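Phosphoribulokinase 1 (Rhodobacter sphaeroides, PDB 1A7J) catalyses the ATP-dependent phosphorylation of D-ribulose 5-phosphate to D-ribulose 1,5-bisphosphate, a step of the Calvin cycle. Local coordinates at residues D64-Y72 with R186-I195; E131-N139 with C194-T202. One frame throughout, in Å; residues are numbered along the deposited sequence.

Interaction 1. Residues D64-Y72 with R186-I195; sequences DATFSHFSY and RRMHAYVHCI. With SO4 (sulfate ion), chain B.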
loop_
_atom_site.group_PDB
_atom_site.type_symbol
_atom_site.label_atom_id
_atom_site.label_comp_id
_atom_site.label_asym_id
_atom_site.label_seq_id
_atom_site.Cartn_x
_atom_site.Cartn_y
_atom_site.Cartn_z
ATOM N N ASP A 64 -6.845 25.296 8.709
ATOM C CA ASP A 64 -7.109 23.972 8.176
ATOM C C ASP A 64 -5.920 23.040 8.378
ATOM O O ASP A 64 -5.158 22.768 7.450
ATOM C CB ASP A 64 -7.432 24.104 6.687
ATOM C CG ASP A 64 -8.155 22.907 6.139
ATOM O OD1 ASP A 64 -9.239 22.588 6.670
ATOM O OD2 ASP A 64 -7.666 22.315 5.149
ATOM N N ALA A 65 -5.781 22.516 9.586
ATOM C CA ALA A 65 -4.698 21.591 9.864
ATOM C C ALA A 65 -5.177 20.152 9.672
ATOM O O ALA A 65 -5.064 19.319 10.578
ATOM C CB ALA A 65 -4.171 21.814 11.285
ATOM N N THR A 66 -5.766 19.877 8.506
ATOM C CA THR A 66 -6.272 18.538 8.210
ATOM C C THR A 66 -5.947 18.014 6.816
ATOM O O THR A 66 -6.363 16.913 6.460
ATOM C CB THR A 66 -7.796 18.441 8.378
ATOM O OG1 THR A 66 -8.443 19.043 7.249
ATOM C CG2 THR A 66 -8.245 19.119 9.678
ATOM N N PHE A 67 -5.309 18.832 5.990
ATOM C CA PHE A 67 -4.928 18.372 4.660
ATOM C C PHE A 67 -3.570 17.642 4.660
ATOM O O PHE A 67 -2.598 18.112 5.278
ATOM C CB PHE A 67 -4.885 19.546 3.694
ATOM C CG PHE A 67 -4.781 19.136 2.263
ATOM C CD1 PHE A 67 -5.794 18.390 1.674
ATOM C CD2 PHE A 67 -3.645 19.441 1.527
ATOM C CE1 PHE A 67 -5.677 17.948 0.390
ATOM C CE2 PHE A 67 -3.512 19.004 0.237
ATOM C CZ PHE A 67 -4.522 18.255 -0.335
ATOM N N SER A 68 -3.521 16.484 3.995
ATOM C CA SER A 68 -2.276 15.740 3.812
ATOM C C SER A 68 -2.415 14.773 2.668
ATOM O O SER A 68 -3.521 14.556 2.180
ATOM C CB SER A 68 -1.923 14.952 5.070
ATOM O OG SER A 68 -2.930 14.003 5.384
ATOM N N HIS A 69 -1.323 14.068 2.390
ATOM C CA HIS A 69 -1.253 13.049 1.335
ATOM C C HIS A 69 -2.189 11.863 1.515
ATOM O O HIS A 69 -2.239 10.986 0.667
ATOM C CB HIS A 69 0.172 12.519 1.232
ATOM C CG HIS A 69 1.012 13.256 0.242
ATOM N ND1 HIS A 69 2.264 13.748 0.544
ATOM C CD2 HIS A 69 0.759 13.626 -1.037
ATOM C CE1 HIS A 69 2.742 14.398 -0.503
ATOM N NE2 HIS A 69 1.849 14.338 -1.476
ATOM N N PHE A 70 -2.801 11.778 2.687
ATOM C CA PHE A 70 -3.761 10.748 3.017
ATOM C C PHE A 70 -5.168 11.138 2.559
ATOM O O PHE A 70 -5.976 10.263 2.229
ATOM C CB PHE A 70 -3.766 10.516 4.536
ATOM C CG PHE A 70 -2.564 9.749 5.056
ATOM C CD1 PHE A 70 -1.877 8.853 4.241
ATOM C CD2 PHE A 70 -2.191 9.861 6.392
ATOM C CE1 PHE A 70 -0.836 8.076 4.745
ATOM C CE2 PHE A 70 -1.153 9.089 6.910
ATOM C CZ PHE A 70 -0.474 8.193 6.083
ATOM N N SER A 71 -5.498 12.429 2.609
ATOM C CA SER A 71 -6.835 12.868 2.235
ATOM C C SER A 71 -7.113 12.471 0.784
ATOM O O SER A 71 -6.187 12.425 -0.029
ATOM C CB SER A 71 -6.969 14.386 2.374
ATOM O OG SER A 71 -6.069 14.910 3.315
ATOM N N TYR A 72 -8.387 12.219 0.462
ATOM C CA TYR A 72 -8.828 11.947 -0.916
ATOM C C TYR A 72 -8.614 13.139 -1.860
ATOM O O TYR A 72 -8.456 12.960 -3.070
ATOM C CB TYR A 72 -10.312 11.603 -0.938
ATOM C CG TYR A 72 -10.747 10.481 -0.024
ATOM C CD1 TYR A 72 -10.076 9.276 -0.007
ATOM C CD2 TYR A 72 -11.910 10.584 0.723
ATOM C CE1 TYR A 72 -10.557 8.198 0.725
ATOM C CE2 TYR A 72 -12.392 9.520 1.451
ATOM C CZ TYR A 72 -11.714 8.324 1.454
ATOM O OH TYR A 72 -12.183 7.251 2.188
ATOM N N ARG A 186 -1.528 16.583 12.154
ATOM C CA ARG A 186 -2.209 17.018 10.940
ATOM C C ARG A 186 -2.537 15.820 10.030
ATOM O O ARG A 186 -3.515 15.859 9.279
ATOM C CB ARG A 186 -1.343 18.044 10.203
ATOM C CG ARG A 186 -1.877 18.505 8.856
ATOM C CD ARG A 186 -0.806 19.209 8.039
ATOM N NE ARG A 186 -0.237 18.333 7.016
ATOM C CZ ARG A 186 1.065 18.221 6.762
ATOM N NH1 ARG A 186 1.939 19.052 7.317
ATOM N NH2 ARG A 186 1.498 17.296 5.914
ATOM N N ARG A 187 -1.790 14.720 10.168
ATOM C CA ARG A 187 -2.014 13.531 9.334
ATOM C C ARG A 187 -3.037 12.584 9.937
ATOM O O ARG A 187 -3.681 11.853 9.211
ATOM C CB ARG A 187 -0.692 12.799 9.035
ATOM C CG ARG A 187 0.147 13.497 7.951
ATOM C CD ARG A 187 1.393 12.740 7.506
ATOM N NE ARG A 187 1.898 11.878 8.563
ATOM C CZ ARG A 187 2.189 10.586 8.406
ATOM N NH1 ARG A 187 2.366 10.083 7.194
ATOM N NH2 ARG A 187 2.444 9.833 9.467
ATOM N N MET A 188 -3.335 12.749 11.218
ATOM C CA MET A 188 -4.261 11.841 11.886
ATOM C C MET A 188 -5.681 11.979 11.360
ATOM O O MET A 188 -6.443 11.007 11.304
ATOM C CB MET A 188 -4.244 12.071 13.388
ATOM C CG MET A 188 -2.995 11.557 14.063
ATOM S SD MET A 188 -2.465 9.921 13.468
ATOM C CE MET A 188 -3.654 8.853 14.345
ATOM N N HIS A 189 -5.963 13.145 10.800
ATOM C CA HIS A 189 -7.322 13.512 10.495
ATOM C C HIS A 189 -7.726 12.703 9.306
ATOM O O HIS A 189 -8.588 11.861 9.434
ATOM C CB HIS A 189 -7.447 15.027 10.222
ATOM C CG HIS A 189 -7.289 15.883 11.450
ATOM N ND1 HIS A 189 -8.337 16.183 12.292
ATOM C CD2 HIS A 189 -6.183 16.417 12.030
ATOM C CE1 HIS A 189 -7.885 16.852 13.339
ATOM N NE2 HIS A 189 -6.581 17.009 13.201
ATOM N N ALA A 190 -6.908 12.735 8.267
ATOM C CA ALA A 190 -7.148 11.922 7.074
ATOM C C ALA A 190 -6.685 10.476 7.230
ATOM O O ALA A 190 -6.919 9.653 6.363
ATOM C CB ALA A 190 -6.466 12.549 5.865
ATOM N N TYR A 191 -5.912 10.202 8.272
ATOM C CA TYR A 191 -5.458 8.854 8.490
ATOM C C TYR A 191 -6.644 8.088 9.000
ATOM O O TYR A 191 -7.085 7.148 8.352
ATOM C CB TYR A 191 -4.313 8.813 9.494
ATOM C CG TYR A 191 -3.874 7.418 9.877
ATOM C CD1 TYR A 191 -3.004 6.702 9.075
ATOM C CD2 TYR A 191 -4.418 6.773 10.991
ATOM C CE1 TYR A 191 -2.688 5.387 9.354
ATOM C CE2 TYR A 191 -4.116 5.433 11.272
ATOM C CZ TYR A 191 -3.256 4.750 10.436
ATOM O OH TYR A 191 -3.026 3.405 10.632
ATOM N N VAL A 192 -7.271 8.580 10.063
ATOM C CA VAL A 192 -8.431 7.883 10.582
ATOM C C VAL A 192 -9.640 8.016 9.657
ATOM O O VAL A 192 -10.506 7.148 9.653
ATOM C CB VAL A 192 -8.816 8.336 12.011
ATOM C CG1 VAL A 192 -7.620 8.918 12.735
ATOM C CG2 VAL A 192 -9.930 9.321 11.965
ATOM N N HIS A 193 -9.691 9.053 8.828
ATOM C CA HIS A 193 -10.851 9.250 7.941
ATOM C C HIS A 193 -10.767 8.518 6.585
ATOM O O HIS A 193 -11.776 8.010 6.110
ATOM C CB HIS A 193 -11.119 10.751 7.709
ATOM C CG HIS A 193 -11.858 11.428 8.830
ATOM N ND1 HIS A 193 -11.405 12.584 9.432
ATOM C CD2 HIS A 193 -13.056 11.159 9.404
ATOM C CE1 HIS A 193 -12.288 12.997 10.324
ATOM N NE2 HIS A 193 -13.299 12.147 10.328
ATOM N N CYS A 194 -9.561 8.363 6.030
ATOM C CA CYS A 194 -9.374 7.786 4.694
ATOM C C CYS A 194 -8.555 6.510 4.641
ATOM O O CYS A 194 -8.646 5.787 3.656
ATOM C CB CYS A 194 -8.704 8.784 3.759
ATOM S SG CYS A 194 -9.257 10.445 3.948
ATOM N N ILE A 195 -7.607 6.342 5.562
ATOM C CA ILE A 195 -6.783 5.133 5.576
ATOM C C ILE A 195 -7.353 3.977 6.385
ATOM O O ILE A 195 -7.737 2.956 5.813
ATOM C CB ILE A 195 -5.344 5.412 6.035
ATOM C CG1 ILE A 195 -4.717 6.473 5.126
ATOM C CG2 ILE A 195 -4.500 4.157 5.929
ATOM C CD1 ILE A 195 -4.771 6.153 3.644
HETATM S S SO4 B . 2.681 14.366 4.127
HETATM O O1 SO4 B . 1.562 15.201 3.795
HETATM O O2 SO4 B . 2.271 12.988 4.151
HETATM O O3 SO4 B . 3.703 14.547 3.143
HETATM O O4 SO4 B . 3.185 14.737 5.400
#
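Segment 64-72, an irregular loop between helices 49-62 and 77-90, runs along helix 180-195 in the same chain direction: Thr66 lies nearest Arg186, and Ser71 nearest Ala190, their CA atoms 4.9 Å apart. A type I beta turn from Ser68 to Ser71 sets the loop against Ala190, and both N and OG of Ser71 donate to Ser68 O.

Phe70 packs against Arg187, Ala190, Tyr191 and Ile195 of the helix. Its CB meets Ala190 CB at 3.6 Å, CG1 of Ile195 sits over one ring face, and Tyr191 lies alongside with its ring plane inclined by 54°. The Arg187 guanidinium turns one face to Phe70 CE2, while its NH2 forms a salt bridge with Glu161. Beyond the turn, Cys194 SG stands over the centre of the Tyr72 ring, 3.9 Å from the centroid and 3° off the normal, a Cys sulfur-aromatic contact. At the other end Thr66 CG2 makes a CH-pi contact over the His189 ring, 4.0 Å from its centroid.

Arg186, its chain bent at chi3, brings NE to within 2.9 Å of Phe67 O in a bent hydrogen bond (137°) and NH2 to the sulfate by a weak one; its NH1 is salt-bridged to Glu178. His69 ND1 donates to sulfate O3 over 3.1 Å. With Arg186 and His69 as donors, beside the aliphatic CD of catalytic-site Arg187, the site can accept an anion and may resemble a place for a phosphate group, although the sulfate probably came from the crystallisation liquor.

Interaction 2. Residues E131-N139 with C194-T202; sequences EGLHGAVVN and CIVPQFSQT
The His134 ring has Ile195 CD1 over one face, while Cys194 CB and Val137 CG2 lie at its edge, near the ring plane; its NE2 is hydrogen-bonded to Phe70 O. The Gln198 amide passes obliquely, its plane turned 35° from the imidazole, and brings its NE2 to 3.4 Å from His134 CD2. That nitrogen also touches Val137 CG2, at 3.4 Å.

Two carbonyls grip Gln198 NE2. Leu133 O accepts at 3.1 Å in the carbonyl plane, on a lone pair, with an N-H...O angle of 137°; Cys194 O, one helical turn back in its own segment, accepts at 2.9 Å along a straighter line (153°). With OE1 bonded to Thr11 OG1 as well, the three bonds together fix the rotation of this buried amide and satisfy both its ends. The Gln198 chain reaches this position because it is extended beyond CG.

In the P-loop NTPase fold of this kinase, strand 127-132 is one of the parallel strands of the central sheet, next to strand 7-11, which leads into the predicted ATP-binding loop. The chain leaving its C-terminal end, residues 133-139, meets chiefly Ile195, Gln198 and Gln201, the region that follows helix 180-195 being partly 3-10. Leu133, just after the strand, packs its CB on Ile195 CD1, and its side chain is close to Ser14 of that predicted loop.

Farther along, Ala136 CB points at the other segment and meets Gln201 CB at 3.9 Å. Gln201, its chain bent at chi2, lays its CG against Val138 CG2, 3.7 Å away, the two side chains crossing at about a right angle.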
loop_
_atom_site.group_PDB
_atom_site.type_symbol
_atom_site.label_atom_id
_atom_site.label_comp_id
_atom_site.label_asym_id
_atom_site.label_seq_id
_atom_site.Cartn_x
_atom_site.Cartn_y
_atom_site.Cartn_z
ATOM N N GLU A 131 0.400 -0.765 -5.881
ATOM C CA GLU A 131 0.883 -0.585 -4.504
ATOM C C GLU A 131 0.742 0.887 -4.050
ATOM O O GLU A 131 1.325 1.796 -4.671
ATOM C CB GLU A 131 2.353 -1.039 -4.394
ATOM C CG GLU A 131 2.980 -0.924 -2.975
ATOM C CD GLU A 131 4.399 -1.503 -2.864
ATOM O OE1 GLU A 131 5.142 -1.472 -3.874
ATOM O OE2 GLU A 131 4.771 -1.979 -1.761
ATOM N N GLY A 132 -0.044 1.132 -2.996
ATOM C CA GLY A 132 -0.038 2.448 -2.372
ATOM C C GLY A 132 -0.960 2.571 -1.194
ATOM O O GLY A 132 -1.364 1.564 -0.647
ATOM N N LEU A 133 -1.296 3.798 -0.809
ATOM C CA LEU A 133 -2.235 4.046 0.290
ATOM C C LEU A 133 -3.729 4.076 -0.045
ATOM O O LEU A 133 -4.540 4.337 0.844
ATOM C CB LEU A 133 -1.911 5.361 1.009
ATOM C CG LEU A 133 -0.584 5.735 1.675
ATOM C CD1 LEU A 133 0.461 4.688 1.505
ATOM C CD2 LEU A 133 -0.120 7.014 1.041
ATOM N N HIS A 134 -4.096 3.910 -1.316
ATOM C CA HIS A 134 -5.510 3.983 -1.706
ATOM C C HIS A 134 -5.992 2.909 -2.689
ATOM O O HIS A 134 -6.944 3.144 -3.436
ATOM C CB HIS A 134 -5.831 5.376 -2.261
ATOM C CG HIS A 134 -5.779 6.480 -1.237
ATOM N ND1 HIS A 134 -4.709 7.340 -1.126
ATOM C CD2 HIS A 134 -6.694 6.909 -0.329
ATOM C CE1 HIS A 134 -4.964 8.252 -0.205
ATOM N NE2 HIS A 134 -6.161 8.014 0.296
ATOM N N GLY A 135 -5.529 1.670 -2.491
ATOM C CA GLY A 135 -5.978 0.531 -3.289
ATOM C C GLY A 135 -7.244 -0.199 -2.863
ATOM O O GLY A 135 -7.621 -1.224 -3.435
ATOM N N ALA A 136 -7.926 0.334 -1.860
ATOM C CA ALA A 136 -9.196 -0.222 -1.446
ATOM C C ALA A 136 -10.110 0.903 -0.936
ATOM O O ALA A 136 -11.094 0.661 -0.219
ATOM C CB ALA A 136 -8.974 -1.272 -0.393
ATOM N N VAL A 137 -9.892 2.112 -1.440
ATOM C CA VAL A 137 -10.770 3.200 -1.066
ATOM C C VAL A 137 -12.205 2.897 -1.433
ATOM O O VAL A 137 -12.518 2.548 -2.575
ATOM C CB VAL A 137 -10.394 4.481 -1.754
ATOM C CG1 VAL A 137 -11.315 5.558 -1.321
ATOM C CG2 VAL A 137 -9.005 4.863 -1.410
ATOM N N VAL A 138 -13.083 2.987 -0.456
ATOM C CA VAL A 138 -14.492 3.140 -0.765
ATOM C C VAL A 138 -14.978 4.403 -0.102
ATOM O O VAL A 138 -14.740 4.634 1.080
ATOM C CB VAL A 138 -15.329 1.962 -0.269
ATOM C CG1 VAL A 138 -16.669 1.962 -0.957
ATOM C CG2 VAL A 138 -14.622 0.669 -0.543
ATOM N N ASN A 139 -15.491 5.297 -0.924
ATOM C CA ASN A 139 -16.033 6.529 -0.420
ATOM C C ASN A 139 -17.177 7.025 -1.291
ATOM O O ASN A 139 -17.658 6.308 -2.155
ATOM C CB ASN A 139 -14.925 7.563 -0.273
ATOM C CG ASN A 139 -14.601 8.264 -1.537
ATOM O OD1 ASN A 139 -14.062 9.356 -1.509
ATOM N ND2 ASN A 139 -14.790 7.595 -2.651
ATOM N N CYS A 194 -9.561 8.363 6.030
ATOM C CA CYS A 194 -9.374 7.786 4.694
ATOM C C CYS A 194 -8.555 6.510 4.641
ATOM O O CYS A 194 -8.646 5.787 3.656
ATOM C CB CYS A 194 -8.704 8.784 3.759
ATOM S SG CYS A 194 -9.257 10.445 3.948
ATOM N N ILE A 195 -7.607 6.342 5.562
ATOM C CA ILE A 195 -6.783 5.133 5.576
ATOM C C ILE A 195 -7.353 3.977 6.385
ATOM O O ILE A 195 -7.737 2.956 5.813
ATOM C CB ILE A 195 -5.344 5.412 6.035
ATOM C CG1 ILE A 195 -4.717 6.473 5.126
ATOM C CG2 ILE A 195 -4.500 4.157 5.929
ATOM C CD1 ILE A 195 -4.771 6.153 3.644
ATOM N N VAL A 196 -7.551 4.183 7.681
ATOM C CA VAL A 196 -8.085 3.129 8.529
ATOM C C VAL A 196 -9.224 2.296 7.915
ATOM O O VAL A 196 -9.121 1.075 7.876
ATOM C CB VAL A 196 -8.483 3.700 9.883
ATOM C CG1 VAL A 196 -9.531 2.864 10.538
ATOM C CG2 VAL A 196 -7.284 3.751 10.751
ATOM N N PRO A 197 -10.249 2.923 7.306
ATOM C CA PRO A 197 -11.424 2.168 6.877
ATOM C C PRO A 197 -11.102 1.128 5.823
ATOM O O PRO A 197 -11.849 0.167 5.639
ATOM C CB PRO A 197 -12.354 3.226 6.293
ATOM C CG PRO A 197 -11.869 4.522 6.819
ATOM C CD PRO A 197 -10.392 4.354 6.986
ATOM N N GLN A 198 -10.018 1.359 5.088
ATOM C CA GLN A 198 -9.646 0.513 3.963
ATOM C C GLN A 198 -9.263 -0.892 4.396
ATOM O O GLN A 198 -9.284 -1.819 3.600
ATOM C CB GLN A 198 -8.482 1.151 3.216
ATOM C CG GLN A 198 -8.806 2.476 2.581
ATOM C CD GLN A 198 -7.718 2.908 1.668
ATOM O OE1 GLN A 198 -7.039 2.079 1.075
ATOM N NE2 GLN A 198 -7.507 4.213 1.564
ATOM N N PHE A 199 -8.856 -1.030 5.656
ATOM C CA PHE A 199 -8.395 -2.307 6.196
ATOM C C PHE A 199 -9.580 -3.186 6.627
ATOM O O PHE A 199 -9.395 -4.210 7.275
ATOM C CB PHE A 199 -7.421 -2.074 7.368
ATOM C CG PHE A 199 -6.239 -1.210 7.011
ATOM C CD1 PHE A 199 -5.484 -1.486 5.867
ATOM C CD2 PHE A 199 -6.007 -0.023 7.695
ATOM C CE1 PHE A 199 -4.546 -0.571 5.395
ATOM C CE2 PHE A 199 -5.068 0.896 7.240
ATOM C CZ PHE A 199 -4.347 0.628 6.081
ATOM N N SER A 200 -10.790 -2.792 6.231
ATOM C CA SER A 200 -11.947 -3.664 6.344
ATOM C C SER A 200 -12.452 -4.038 4.964
ATOM O O SER A 200 -13.449 -4.745 4.856
ATOM C CB SER A 200 -13.062 -2.974 7.107
ATOM O OG SER A 200 -12.553 -2.251 8.209
ATOM N N GLN A 201 -11.838 -3.472 3.925
ATOM C CA GLN A 201 -12.161 -3.818 2.552
ATOM C C GLN A 201 -11.267 -4.933 2.013
ATOM O O GLN A 201 -11.582 -5.571 1.020
ATOM C CB GLN A 201 -12.030 -2.588 1.662
ATOM C CG GLN A 201 -12.939 -1.442 2.052
ATOM C CD GLN A 201 -14.376 -1.872 2.208
ATOM O OE1 GLN A 201 -14.896 -2.657 1.409
ATOM N NE2 GLN A 201 -15.017 -1.403 3.264
ATOM N N THR A 202 -10.127 -5.138 2.645
ATOM C CA THR A 202 -9.092 -6.018 2.115
ATOM C C THR A 202 -9.424 -7.491 2.374
ATOM O O THR A 202 -10.237 -7.794 3.224
ATOM C CB THR A 202 -7.738 -5.661 2.751
ATOM O OG1 THR A 202 -7.915 -5.394 4.148
ATOM C CG2 THR A 202 -7.163 -4.407 2.138
#

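Interactions 1 and 2, with centres about 13 Å apart, share Cys194 and Ile195 in the C-terminal part of helix 180-195, and their segments alternate along the chain. Segments 64-72 and 131-139 also meet directly: His134 NE2 lies 3.0 Å from Phe70 O in a probable hydrogen bond, and Tyr72 CE1 packs 3.4 Å from Val137 CG1. Both contacts border the active site. Interaction 1 contains Arg187 of the catalytic site, while in interaction 2 the Leu133 side chain lies about 7 Å from that of Asp42, another member, and about 4 Å from that of Ser14 in the predicted ATP-binding loop.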